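Local coordinates for putative methyl-accepting chemotaxis signal transduction protein (Campylobacter jejuni subsp. jejuni serotype O:2, PDB 4XMR) that binds isoleucine in the sensory part of a chemotaxis receptor, a tandem PAS sensory domain, and probably relays the binding signal across the membrane, at residues 77-81 and 133-138; 28-32 and 165-170; 58-62 and 85-91; 173-178 and 189-194; 18-22 and 238-242. All coordinates share one frame; numbering follows the deposited sequence.

Contact 1 of 5, residues 77-81 and 133-138; sequences NALNV and DTVLKQ. With ILE (isoleucine), chain E.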
# COMPACT_ATOMS: atom_id res chain seq x y z
N ASN B 77 2.98 -3.60 -11.69
CA ASN B 77 2.92 -5.06 -11.87
C ASN B 77 1.47 -5.57 -11.97
O ASN B 77 1.12 -6.58 -11.37
CB ASN B 77 3.70 -5.80 -10.78
CG ASN B 77 3.92 -7.26 -11.12
OD1 ASN B 77 4.06 -7.62 -12.29
ND2 ASN B 77 3.93 -8.12 -10.11
N ALA B 78 0.64 -4.87 -12.73
CA ALA B 78 -0.72 -5.34 -12.98
C ALA B 78 -0.70 -6.61 -13.84
O ALA B 78 0.26 -6.86 -14.57
CB ALA B 78 -1.55 -4.25 -13.66
N LEU B 79 -1.78 -7.39 -13.80
CA LEU B 79 -1.82 -8.61 -14.60
C LEU B 79 -2.12 -8.31 -16.07
O LEU B 79 -1.44 -8.79 -16.96
CB LEU B 79 -2.84 -9.59 -14.03
CG LEU B 79 -2.77 -10.98 -14.66
CD1 LEU B 79 -1.48 -11.66 -14.20
CD2 LEU B 79 -4.00 -11.79 -14.29
N ASN B 80 -3.16 -7.52 -16.30
CA ASN B 80 -3.57 -7.10 -17.64
C ASN B 80 -3.92 -5.63 -17.57
O ASN B 80 -4.54 -5.18 -16.60
CB ASN B 80 -4.85 -7.83 -18.09
CG ASN B 80 -4.69 -9.32 -18.23
OD1 ASN B 80 -3.79 -9.81 -18.92
ND2 ASN B 80 -5.61 -10.06 -17.64
N VAL B 81 -3.55 -4.88 -18.60
CA VAL B 81 -3.98 -3.50 -18.76
C VAL B 81 -4.42 -3.36 -20.20
O VAL B 81 -3.67 -3.77 -21.10
CB VAL B 81 -2.85 -2.50 -18.41
CG1 VAL B 81 -3.30 -1.08 -18.66
CG2 VAL B 81 -2.41 -2.67 -16.97
N ASP B 133 -10.16 -14.39 -14.73
CA ASP B 133 -9.70 -13.75 -15.97
C ASP B 133 -9.86 -14.66 -17.18
O ASP B 133 -9.44 -15.81 -17.16
CB ASP B 133 -8.23 -13.33 -15.85
CG ASP B 133 -7.71 -12.69 -17.12
OD1 ASP B 133 -8.48 -11.95 -17.75
OD2 ASP B 133 -6.54 -12.92 -17.48
N THR B 134 -10.46 -14.13 -18.25
CA THR B 134 -10.68 -14.88 -19.47
C THR B 134 -9.39 -15.45 -20.06
O THR B 134 -9.36 -16.58 -20.54
CB THR B 134 -11.37 -14.01 -20.55
OG1 THR B 134 -12.62 -13.53 -20.04
CG2 THR B 134 -11.61 -14.80 -21.83
N VAL B 135 -8.32 -14.66 -20.03
CA VAL B 135 -7.09 -15.07 -20.70
C VAL B 135 -6.16 -15.88 -19.80
O VAL B 135 -5.85 -17.03 -20.10
CB VAL B 135 -6.33 -13.87 -21.28
CG1 VAL B 135 -5.14 -14.35 -22.10
CG2 VAL B 135 -7.25 -13.03 -22.15
N LEU B 136 -5.72 -15.28 -18.69
CA LEU B 136 -4.67 -15.90 -17.88
C LEU B 136 -5.20 -16.81 -16.78
O LEU B 136 -4.42 -17.45 -16.08
CB LEU B 136 -3.75 -14.83 -17.30
CG LEU B 136 -3.00 -14.03 -18.36
CD1 LEU B 136 -2.17 -12.91 -17.72
CD2 LEU B 136 -2.11 -14.94 -19.21
N LYS B 137 -6.52 -16.87 -16.64
CA LYS B 137 -7.17 -17.81 -15.73
C LYS B 137 -6.68 -17.67 -14.29
O LYS B 137 -6.43 -18.65 -13.59
CB LYS B 137 -7.01 -19.25 -16.23
CG LYS B 137 -7.64 -19.49 -17.59
CD LYS B 137 -9.15 -19.28 -17.55
CE LYS B 137 -9.77 -19.44 -18.94
NZ LYS B 137 -11.25 -19.32 -18.88
N GLN B 138 -6.52 -16.42 -13.86
CA GLN B 138 -6.32 -16.10 -12.46
C GLN B 138 -7.49 -15.26 -12.02
O GLN B 138 -8.07 -14.52 -12.82
CB GLN B 138 -5.04 -15.31 -12.26
CG GLN B 138 -3.76 -16.05 -12.57
CD GLN B 138 -2.56 -15.20 -12.27
OE1 GLN B 138 -2.52 -14.49 -11.27
NE2 GLN B 138 -1.57 -15.24 -13.16
N ILE E . -10.04 -9.76 -17.48
CA ILE E . -10.77 -9.30 -18.66
C ILE E . -11.87 -10.31 -18.96
O ILE E . -12.87 -9.99 -19.59
CB ILE E . -9.83 -9.10 -19.87
CG1 ILE E . -10.54 -8.30 -20.97
CG2 ILE E . -9.30 -10.42 -20.40
CD1 ILE E . -9.63 -7.81 -22.08
OXT ILE E . -11.77 -11.47 -18.54
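Asp133 OD2 is gripped on both faces of its carboxylate plane: Asn80 ND2 donates from one face at 3.0 Å, and the backbone N of Leu136 donates to the same OD2 from the other at 2.8 Å. The second bond closes an Asx motif, which suits an aspartate in a loop because it ties the carboxylate to its own turn. With that oxygen held, OD1 is left to accept from the ammonium N of the bound isoleucine at 2.7 Å. Thr134 takes the ligand's other end, its backbone N and its OG1 both donating to the carboxylate oxygen OXT, the hydroxyl at 2.7 Å. This is the amino-acid pocket of the first PAS module of a tandem PAS (Cache-type) sensory domain, probably the membrane-distal one, and Asp160, Lys113, Tyr131 and Trp115 complete the polar grip. Asn80 serves as a second-shell residue. Its amide lies almost in plane with the bond to Asp133 while the two flat groups are turned 54° apart, and Gln94 and Asp160 bind the same amide. Beside it, Leu79 and Leu136 lie alongside one another, pointing opposite ways, Leu79 CG 3.7 Å from Leu136 CD1, and Leu79 CD1 rests 3.7 Å from Gln138 NE2.

Contact 2 of 5, residues 28-32 and 165-170; sequences TVEDF and DLQNLV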
# COMPACT_ATOMS: atom_id res chain seq x y z
N THR B 28 -6.65 -1.94 5.12
CA THR B 28 -5.96 -2.69 4.08
C THR B 28 -6.81 -2.74 2.82
O THR B 28 -6.33 -2.49 1.71
CB THR B 28 -5.61 -4.11 4.57
OG1 THR B 28 -4.77 -4.01 5.71
CG2 THR B 28 -4.91 -4.90 3.49
N VAL B 29 -8.09 -3.06 2.98
CA VAL B 29 -9.01 -3.10 1.87
C VAL B 29 -9.20 -1.73 1.22
O VAL B 29 -9.18 -1.59 -0.00
CB VAL B 29 -10.37 -3.67 2.32
CG1 VAL B 29 -11.39 -3.59 1.20
CG2 VAL B 29 -10.20 -5.11 2.80
N GLU B 30 -9.37 -0.71 2.06
CA GLU B 30 -9.60 0.64 1.56
C GLU B 30 -8.40 1.15 0.77
O GLU B 30 -8.56 1.78 -0.28
CB GLU B 30 -9.87 1.60 2.73
CG GLU B 30 -11.21 1.36 3.43
CD GLU B 30 -11.35 2.16 4.71
OE1 GLU B 30 -10.32 2.61 5.25
OE2 GLU B 30 -12.50 2.33 5.17
N ASP B 31 -7.20 0.90 1.28
CA ASP B 31 -6.00 1.42 0.65
C ASP B 31 -5.70 0.70 -0.67
O ASP B 31 -5.24 1.32 -1.63
CB ASP B 31 -4.81 1.33 1.61
CG ASP B 31 -4.95 2.24 2.82
OD1 ASP B 31 -5.87 3.09 2.85
OD2 ASP B 31 -4.13 2.11 3.75
N PHE B 32 -5.96 -0.60 -0.72
CA PHE B 32 -5.81 -1.36 -1.95
C PHE B 32 -6.71 -0.77 -3.03
O PHE B 32 -6.28 -0.49 -4.15
CB PHE B 32 -6.16 -2.83 -1.67
CG PHE B 32 -6.09 -3.75 -2.87
CD1 PHE B 32 -4.88 -4.30 -3.29
CD2 PHE B 32 -7.25 -4.14 -3.53
CE1 PHE B 32 -4.82 -5.17 -4.37
CE2 PHE B 32 -7.20 -5.02 -4.60
CZ PHE B 32 -5.98 -5.53 -5.02
N ASP B 165 -3.45 -10.64 -4.66
CA ASP B 165 -2.70 -9.54 -4.08
C ASP B 165 -3.37 -9.01 -2.82
O ASP B 165 -2.70 -8.70 -1.83
CB ASP B 165 -2.54 -8.38 -5.07
CG ASP B 165 -1.58 -8.68 -6.19
OD1 ASP B 165 -1.00 -9.79 -6.22
OD2 ASP B 165 -1.41 -7.78 -7.03
N LEU B 166 -4.69 -8.90 -2.84
CA LEU B 166 -5.41 -8.45 -1.67
C LEU B 166 -5.39 -9.53 -0.58
O LEU B 166 -5.24 -9.23 0.60
CB LEU B 166 -6.83 -8.01 -2.04
CG LEU B 166 -7.67 -7.59 -0.84
CD1 LEU B 166 -6.97 -6.48 -0.04
CD2 LEU B 166 -9.02 -7.13 -1.35
N GLN B 167 -5.53 -10.80 -0.97
CA GLN B 167 -5.42 -11.88 0.02
C GLN B 167 -4.08 -11.82 0.72
O GLN B 167 -4.00 -11.93 1.94
CB GLN B 167 -5.60 -13.27 -0.62
CG GLN B 167 -4.83 -14.42 0.08
CD GLN B 167 -5.32 -14.75 1.50
OE1 GLN B 167 -6.49 -14.61 1.81
NE2 GLN B 167 -4.42 -15.21 2.34
N ASN B 168 -3.01 -11.64 -0.06
CA ASN B 168 -1.69 -11.60 0.54
C ASN B 168 -1.52 -10.45 1.53
O ASN B 168 -0.90 -10.61 2.59
CB ASN B 168 -0.61 -11.56 -0.54
CG ASN B 168 -0.48 -12.87 -1.29
OD1 ASN B 168 -0.94 -13.91 -0.82
ND2 ASN B 168 0.15 -12.83 -2.45
N LEU B 169 -2.09 -9.30 1.21
CA LEU B 169 -2.07 -8.16 2.12
C LEU B 169 -2.82 -8.47 3.42
O LEU B 169 -2.34 -8.19 4.52
CB LEU B 169 -2.69 -6.95 1.46
CG LEU B 169 -1.79 -6.30 0.42
CD1 LEU B 169 -2.57 -5.33 -0.45
CD2 LEU B 169 -0.65 -5.57 1.11
N VAL B 170 -4.01 -9.05 3.29
CA VAL B 170 -4.79 -9.38 4.48
C VAL B 170 -4.06 -10.40 5.35
O VAL B 170 -4.04 -10.27 6.58
CB VAL B 170 -6.18 -9.92 4.08
CG1 VAL B 170 -6.92 -10.47 5.32
CG2 VAL B 170 -6.97 -8.81 3.44
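The ring of Phe32 carries Leu166 CB over the centre of one face, a CH-pi contact with the carbon 4.0 Å from the centroid and 11° off the ring normal. Leu169 CD1 and Asp165 CB approach the same ring obliquely, CD1 lying 3.8 Å from Phe32 CD1. The carboxylate plane of Asp165 is nearly perpendicular to the ring, and it is the methylene CB that touches, next to CE1. This is helix-on-helix packing: the long helix 9-48 runs roughly antiparallel to the short helix 163-171, with the local axes 10.3 Å apart and 144° between their directions. Helix 163-171 follows the last strand of the ligand-binding module and leads to strand 177-180 of the second sheet, so the contact lies where the two modules join, against the long helix.

Phenylalanine suits this place because a flat ring gives a broad apolar face for Leu166 and an outline that Leu169 and Asp165 can lie against. Its CG is anti to the backbone N (chi1 178°), which swings the ring across to the Leu166 side, while Ile141 and Tyr143 of strand 139-149 also touch it. Leu166 sends CD1 back to Phe32 CG, and Tyr236 packs on the same leucine. One helical turn earlier, Thr28 keeps its hydroxyl on its own helix, bonded to Val24 O, and its methyl CG2 reaches Leu169 CB at 3.6 Å.

Contact 3 of 5, residues 58-62 and 85-91; sequences EENII and LNNGKVL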
# COMPACT_ATOMS: atom_id res chain seq x y z
N GLU B 58 -7.31 2.15 -35.64
CA GLU B 58 -6.72 1.02 -34.94
C GLU B 58 -5.19 1.09 -34.95
O GLU B 58 -4.55 0.83 -33.93
CB GLU B 58 -7.23 -0.31 -35.50
CG GLU B 58 -8.69 -0.57 -35.20
CD GLU B 58 -9.17 -1.92 -35.70
OE1 GLU B 58 -8.33 -2.69 -36.20
OE2 GLU B 58 -10.37 -2.20 -35.57
N GLU B 59 -4.62 1.45 -36.09
CA GLU B 59 -3.17 1.60 -36.19
C GLU B 59 -2.64 2.63 -35.19
O GLU B 59 -1.65 2.39 -34.50
CB GLU B 59 -2.76 1.98 -37.62
CG GLU B 59 -1.27 2.24 -37.79
CD GLU B 59 -0.88 2.52 -39.23
OE1 GLU B 59 -1.74 2.40 -40.12
OE2 GLU B 59 0.30 2.88 -39.46
N ASN B 60 -3.29 3.79 -35.13
CA ASN B 60 -2.85 4.83 -34.21
C ASN B 60 -3.04 4.42 -32.75
O ASN B 60 -2.20 4.72 -31.90
CB ASN B 60 -3.57 6.15 -34.50
CG ASN B 60 -3.07 6.81 -35.76
OD1 ASN B 60 -2.02 6.44 -36.29
ND2 ASN B 60 -3.80 7.81 -36.24
N ILE B 61 -4.13 3.72 -32.47
CA ILE B 61 -4.35 3.23 -31.11
C ILE B 61 -3.26 2.25 -30.70
O ILE B 61 -2.67 2.38 -29.62
CB ILE B 61 -5.75 2.61 -30.96
CG1 ILE B 61 -6.82 3.70 -31.05
CG2 ILE B 61 -5.86 1.85 -29.64
CD1 ILE B 61 -8.23 3.18 -31.29
N ILE B 62 -2.96 1.28 -31.56
CA ILE B 62 -1.90 0.31 -31.26
C ILE B 62 -0.59 1.04 -30.99
O ILE B 62 0.08 0.80 -29.98
CB ILE B 62 -1.69 -0.68 -32.44
CG1 ILE B 62 -2.91 -1.59 -32.59
CG2 ILE B 62 -0.43 -1.51 -32.22
CD1 ILE B 62 -2.94 -2.34 -33.92
N LEU B 85 -12.45 -1.58 -27.34
CA LEU B 85 -13.07 -0.68 -28.33
C LEU B 85 -14.52 -1.07 -28.64
O LEU B 85 -14.92 -2.20 -28.41
CB LEU B 85 -12.24 -0.69 -29.63
CG LEU B 85 -10.75 -0.39 -29.47
CD1 LEU B 85 -10.00 -0.51 -30.79
CD2 LEU B 85 -10.51 0.97 -28.83
N ASN B 86 -15.30 -0.13 -29.18
CA ASN B 86 -16.69 -0.42 -29.54
C ASN B 86 -16.83 -1.48 -30.63
O ASN B 86 -17.84 -2.17 -30.71
CB ASN B 86 -17.46 0.84 -29.94
CG ASN B 86 -18.89 0.54 -30.39
OD1 ASN B 86 -19.72 0.08 -29.60
ND2 ASN B 86 -19.18 0.80 -31.67
N ASN B 87 -15.81 -1.62 -31.47
CA ASN B 87 -15.86 -2.65 -32.50
C ASN B 87 -15.59 -4.04 -31.92
O ASN B 87 -15.61 -5.04 -32.63
CB ASN B 87 -14.95 -2.33 -33.70
CG ASN B 87 -13.47 -2.44 -33.38
OD1 ASN B 87 -13.07 -2.73 -32.25
ND2 ASN B 87 -12.64 -2.22 -34.39
N GLY B 88 -15.34 -4.08 -30.61
CA GLY B 88 -15.21 -5.34 -29.91
C GLY B 88 -13.77 -5.78 -29.73
O GLY B 88 -13.49 -6.70 -28.97
N LYS B 89 -12.85 -5.12 -30.43
CA LYS B 89 -11.44 -5.46 -30.32
C LYS B 89 -10.89 -4.87 -29.02
O LYS B 89 -11.42 -3.90 -28.48
CB LYS B 89 -10.65 -4.94 -31.52
CG LYS B 89 -11.09 -5.54 -32.84
CD LYS B 89 -10.13 -5.15 -33.95
CE LYS B 89 -10.59 -5.69 -35.30
NZ LYS B 89 -9.68 -5.25 -36.40
N VAL B 90 -9.81 -5.46 -28.52
CA VAL B 90 -9.21 -4.96 -27.30
C VAL B 90 -7.69 -4.91 -27.45
O VAL B 90 -7.08 -5.86 -27.92
CB VAL B 90 -9.63 -5.79 -26.07
CG1 VAL B 90 -9.26 -7.24 -26.24
CG2 VAL B 90 -9.00 -5.23 -24.81
N LEU B 91 -7.10 -3.77 -27.10
CA LEU B 91 -5.67 -3.63 -27.10
C LEU B 91 -5.18 -4.08 -25.72
O LEU B 91 -5.46 -3.43 -24.72
CB LEU B 91 -5.28 -2.19 -27.37
CG LEU B 91 -3.77 -1.92 -27.44
CD1 LEU B 91 -3.15 -2.66 -28.63
CD2 LEU B 91 -3.49 -0.44 -27.54
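Ile61 and Leu85 meet tip to tip, the end methyl CD1 of the isoleucine 4.0 Å from CD2 of the leucine and almost as near to its CD1, so that one methyl settles against the fork of two. Leu91 is a second bump. Its CG is anti to the backbone N (chi1 -178°), which carries the fork up to the helix: CD2 lies 3.6 Å from the carbonyl O of Ile61 and also meets Ile61 CG2, while CD1 reaches Ile62 CG1 at 4.1 Å. The branched side chains thus interlock between the first turn of helix 58-76 and the hairpin joining strands 80-84 and 90-94, as where a helix covers the sheet of a PAS module. Leu104 adds apolar cover beside Ile62 and Leu91.

The hairpin itself turns through a type I beta turn from Leu85 to Gly88. At Gly88 the backbone angles would jam a CB against the preceding carbonyl, which explains the glycine. Asn87 OD1 accepts from Lys89 N in an Asx turn, a usual task for asparagine at a bend.

Toward the surface, the extended side chain of Glu58 crosses that of Lys89 at about a right angle. Lys89 NZ donates to Glu58 OE1 at 2.9 Å, on the syn lone pair, and more weakly to OE2. Asn87 ND2 adds another weak, bent bond to OE2. The glutamate therefore gathers two hairpin residues, and the salt bridge would be expected to favour its charged form, pinning the turn to the helix start beside the apolar contacts of Ile61 and Leu91.

Contact 4 of 5, residues 173-178 and 189-194; sequences TPGNTF and ATNKEL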
# COMPACT_ATOMS: atom_id res chain seq x y z
N THR B 173 -1.69 -9.07 8.00
CA THR B 173 -2.18 -8.22 9.07
C THR B 173 -2.24 -8.97 10.40
O THR B 173 -2.48 -10.18 10.42
CB THR B 173 -3.59 -7.67 8.78
OG1 THR B 173 -4.53 -8.75 8.73
CG2 THR B 173 -3.62 -6.86 7.48
N PRO B 174 -2.04 -8.26 11.51
CA PRO B 174 -2.25 -8.90 12.82
C PRO B 174 -3.70 -9.30 13.05
O PRO B 174 -4.62 -8.84 12.35
CB PRO B 174 -1.87 -7.79 13.81
CG PRO B 174 -2.07 -6.51 13.03
CD PRO B 174 -1.67 -6.84 11.62
N GLY B 175 -3.91 -10.17 14.03
CA GLY B 175 -5.26 -10.59 14.38
C GLY B 175 -5.80 -11.66 13.46
O GLY B 175 -5.38 -11.80 12.30
N ASN B 176 -6.77 -12.41 13.99
CA ASN B 176 -7.45 -13.42 13.21
C ASN B 176 -8.54 -12.77 12.38
O ASN B 176 -9.75 -12.90 12.69
CB ASN B 176 -8.02 -14.49 14.12
CG ASN B 176 -8.63 -15.63 13.36
OD1 ASN B 176 -8.05 -16.12 12.38
ND2 ASN B 176 -9.81 -16.07 13.79
N THR B 177 -8.12 -12.05 11.35
CA THR B 177 -9.04 -11.29 10.52
C THR B 177 -9.24 -11.98 9.17
O THR B 177 -8.36 -12.71 8.69
CB THR B 177 -8.56 -9.86 10.30
OG1 THR B 177 -7.27 -9.89 9.68
CG2 THR B 177 -8.46 -9.10 11.62
N PHE B 178 -10.40 -11.76 8.59
CA PHE B 178 -10.75 -12.38 7.32
C PHE B 178 -11.82 -11.57 6.60
O PHE B 178 -12.44 -10.69 7.19
CB PHE B 178 -11.13 -13.87 7.49
CG PHE B 178 -12.15 -14.14 8.59
CD1 PHE B 178 -11.74 -14.26 9.91
CD2 PHE B 178 -13.49 -14.35 8.29
CE1 PHE B 178 -12.65 -14.54 10.92
CE2 PHE B 178 -14.41 -14.63 9.30
CZ PHE B 178 -13.98 -14.72 10.61
N ALA B 189 -8.07 -14.47 4.24
CA ALA B 189 -7.92 -14.78 5.66
C ALA B 189 -6.47 -14.76 6.12
O ALA B 189 -5.57 -15.14 5.37
CB ALA B 189 -8.55 -16.14 5.96
N THR B 190 -6.24 -14.32 7.35
CA THR B 190 -4.93 -14.37 7.98
C THR B 190 -4.51 -15.81 8.20
O THR B 190 -3.37 -16.21 7.92
CB THR B 190 -4.95 -13.65 9.31
OG1 THR B 190 -5.32 -12.29 9.08
CG2 THR B 190 -3.59 -13.70 9.98
N ASN B 191 -5.44 -16.60 8.72
CA ASN B 191 -5.24 -18.03 8.83
C ASN B 191 -5.75 -18.65 7.54
O ASN B 191 -6.95 -18.77 7.34
CB ASN B 191 -6.01 -18.56 10.05
CG ASN B 191 -5.98 -20.07 10.17
OD1 ASN B 191 -5.29 -20.76 9.42
ND2 ASN B 191 -6.73 -20.59 11.14
N LYS B 192 -4.83 -19.03 6.66
CA LYS B 192 -5.21 -19.49 5.32
C LYS B 192 -6.03 -20.78 5.34
O LYS B 192 -6.62 -21.15 4.33
CB LYS B 192 -3.99 -19.59 4.39
CG LYS B 192 -3.48 -18.21 3.96
CD LYS B 192 -2.32 -18.27 2.96
CE LYS B 192 -1.76 -16.87 2.72
NZ LYS B 192 -0.63 -16.82 1.74
N GLU B 193 -6.09 -21.44 6.49
CA GLU B 193 -6.99 -22.59 6.65
C GLU B 193 -8.47 -22.21 6.54
O GLU B 193 -9.30 -23.03 6.14
CB GLU B 193 -6.72 -23.31 7.97
CG GLU B 193 -5.42 -24.09 8.01
CD GLU B 193 -5.45 -25.24 9.01
OE1 GLU B 193 -6.26 -25.20 9.96
OE2 GLU B 193 -4.66 -26.20 8.84
N LEU B 194 -8.80 -20.98 6.90
CA LEU B 194 -10.18 -20.50 6.81
C LEU B 194 -10.68 -20.45 5.37
O LEU B 194 -11.88 -20.33 5.13
CB LEU B 194 -10.33 -19.12 7.45
CG LEU B 194 -10.16 -19.06 8.97
CD1 LEU B 194 -10.56 -17.68 9.47
CD2 LEU B 194 -10.96 -20.16 9.67
O HOH W 1 -7.85 -15.39 9.78
O HOH W 2 -8.05 -18.80 13.03
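Phe178 and Ala189 face each other as an antiparallel non-hydrogen-bonded pair, their CA atoms 4.1 Å apart, and just beyond it Thr190 N donates to Thr177 O at 3.0 Å, nearly in line with the carbonyl. That oxygen also accepts from the hydroxyl OG1 of Thr190 at 3.1 Å, the donor tilted 26° from the carbonyl plane, so one threonine grips one carbonyl through backbone and side chain together. Threonine suits the strand's end because its short hydroxyl can fold back to the carbonyl its own N-H already binds. The hydroxyl of Thr177 is hydrogen-bonded to that of Thr25 on helix 9-48.

On the face carrying Phe178 and Ala189, the small CB of the alanine lies against the phenylalanine CB at 3.8 Å. Leu194 lays CD1 over one face of the ring, 4.1 Å from the centroid, as a CH-pi contact.

Two waters link the segments further on. The first donates to Asn176 OD1 and Thr177 O and accepts from Asn191 N; the second joins Asn176 OD1 to Asn191 ND2. Asn191 OD1 meanwhile receives Glu193 N in an Asx turn, and Asn176 ND2 binds Thr241 O. These bonds close the open end of the hairpin of strands 177-180 and 186-189 in the second antiparallel sheet, as in the second PAS module of a tandem PAS sensor.

Contact 5 of 5, residues 18-22 and 238-242; sequences QTDLL and ACITE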
# COMPACT_ATOMS: atom_id res chain seq x y z
N GLN B 18 -9.16 -5.75 19.72
CA GLN B 18 -9.75 -6.48 18.59
C GLN B 18 -10.37 -5.50 17.60
O GLN B 18 -10.25 -5.69 16.38
CB GLN B 18 -10.80 -7.49 19.06
CG GLN B 18 -10.21 -8.65 19.86
CD GLN B 18 -9.28 -9.51 19.02
OE1 GLN B 18 -8.07 -9.33 19.04
NE2 GLN B 18 -9.86 -10.45 18.28
N THR B 19 -10.98 -4.44 18.10
CA THR B 19 -11.53 -3.39 17.24
C THR B 19 -10.42 -2.73 16.43
O THR B 19 -10.56 -2.53 15.22
CB THR B 19 -12.25 -2.32 18.07
OG1 THR B 19 -13.35 -2.93 18.75
CG2 THR B 19 -12.80 -1.21 17.18
N ASP B 20 -9.31 -2.43 17.09
CA ASP B 20 -8.16 -1.84 16.39
C ASP B 20 -7.64 -2.75 15.29
O ASP B 20 -7.31 -2.30 14.19
CB ASP B 20 -7.03 -1.53 17.37
CG ASP B 20 -7.33 -0.35 18.27
OD1 ASP B 20 -8.25 0.44 17.97
OD2 ASP B 20 -6.62 -0.21 19.29
N LEU B 21 -7.53 -4.04 15.58
CA LEU B 21 -7.03 -4.96 14.57
C LEU B 21 -8.00 -5.14 13.41
O LEU B 21 -7.58 -5.23 12.25
CB LEU B 21 -6.63 -6.30 15.18
CG LEU B 21 -5.53 -6.20 16.24
CD1 LEU B 21 -5.12 -7.59 16.64
CD2 LEU B 21 -4.33 -5.40 15.75
N LEU B 22 -9.29 -5.18 13.70
CA LEU B 22 -10.27 -5.22 12.63
C LEU B 22 -10.13 -3.99 11.72
O LEU B 22 -10.18 -4.11 10.49
CB LEU B 22 -11.69 -5.33 13.20
CG LEU B 22 -12.81 -5.38 12.16
CD1 LEU B 22 -12.63 -6.54 11.19
CD2 LEU B 22 -14.16 -5.48 12.87
N ALA B 238 -15.58 -7.62 6.54
CA ALA B 238 -14.36 -7.91 7.27
C ALA B 238 -14.73 -8.34 8.68
O ALA B 238 -15.55 -7.70 9.33
CB ALA B 238 -13.44 -6.70 7.31
N CYS B 239 -14.10 -9.41 9.16
CA CYS B 239 -14.36 -9.92 10.51
C CYS B 239 -13.08 -10.19 11.27
O CYS B 239 -12.01 -10.43 10.67
CB CYS B 239 -15.14 -11.24 10.44
SG CYS B 239 -16.76 -11.16 9.66
N ILE B 240 -13.19 -10.18 12.59
CA ILE B 240 -12.15 -10.68 13.48
C ILE B 240 -12.83 -11.59 14.50
O ILE B 240 -13.92 -11.28 15.00
CB ILE B 240 -11.38 -9.52 14.16
CG1 ILE B 240 -10.11 -10.04 14.84
CG2 ILE B 240 -12.27 -8.72 15.12
CD1 ILE B 240 -9.17 -8.94 15.26
N THR B 241 -12.24 -12.74 14.78
CA THR B 241 -12.81 -13.62 15.78
C THR B 241 -11.72 -14.22 16.65
O THR B 241 -10.55 -14.32 16.23
CB THR B 241 -13.65 -14.78 15.19
OG1 THR B 241 -12.78 -15.72 14.54
CG2 THR B 241 -14.69 -14.27 14.20
N GLU B 242 -12.11 -14.62 17.86
CA GLU B 242 -11.19 -15.25 18.78
C GLU B 242 -11.94 -16.26 19.63
O GLU B 242 -13.14 -16.11 19.87
CB GLU B 242 -10.54 -14.21 19.69
CG GLU B 242 -9.43 -14.74 20.57
CD GLU B 242 -8.34 -15.47 19.79
OE1 GLU B 242 -8.51 -16.67 19.48
OE2 GLU B 242 -7.31 -14.84 19.49
O HOH W 3 -12.83 -10.93 18.17
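Ile240 reaches from the strand to the helix, and its branches divide the work. From CB, CG2 goes to the flank of the helix, 3.9 Å from Leu22 CB and equally far from the carbonyl O of Gln18. CG1, the other branch, is anti to the backbone N (chi1 -168°) and passes 3.5 Å from Gln18 NE2. At the tip, the methyl CD1 sits 3.4 Å from Gln18 NE2, 3.6 Å from Gln18 O and 3.7 Å from Leu21 CB. A beta-branched isoleucine suits a strand, and here its two arms reach both Leu21 and Leu22 while the main chain stays extended.

The geometry is that of a helix laid on an antiparallel sheet: helix 9-48 lies over strand 236-243 and runs roughly antiparallel to it, the local axes 8.4 Å apart and directed 145° from each other. Strand 236-243 is the middle strand of the second sheet, the sheet of the second PAS module. Ala238 and Ile240 face the helix, whereas Cys239 and Thr241 point to the other side, the cysteine in a disulfide with Cys230.

Leu22 bends toward the strand at its end, putting CD1 3.7 Å from the carbonyl O of Ala238 and 4.0 Å from the alanine's CB, whose small size admits the leucine. Leu21 also meets Asp20 of the second subunit, so the helix has an inner side on the sheet and another at the dimer interface. Gln18, bent at chi2, lays its amide beside Ile240, and a water accepts from its NE2 and donates weakly to Ile240 O.

Overall arrangement
The five contacts spread along one elongated chain. Contacts 1 and 3 belong to the ligand-binding module and share its six-stranded sheet through adjacent strands 80-84 and 90-94; contacts 4 and 5 lie on the five-stranded sheet, where strands 177-180 and 236-243 are neighbours. Contact 2 is nearest the middle, its centre about 7 Å from that of the chain, and shares helix 9-48 with contact 5. Contact 5 is the most buried and almost wholly apolar, contact 2 apolar but partly exposed. Contact 3, farthest out, joins apolar packing to a salt bridge at its outer edge. Contact 4 combines threonine and water bonds with a ring-methyl contact, contact 1 relies on a carboxylate shared with the ligand.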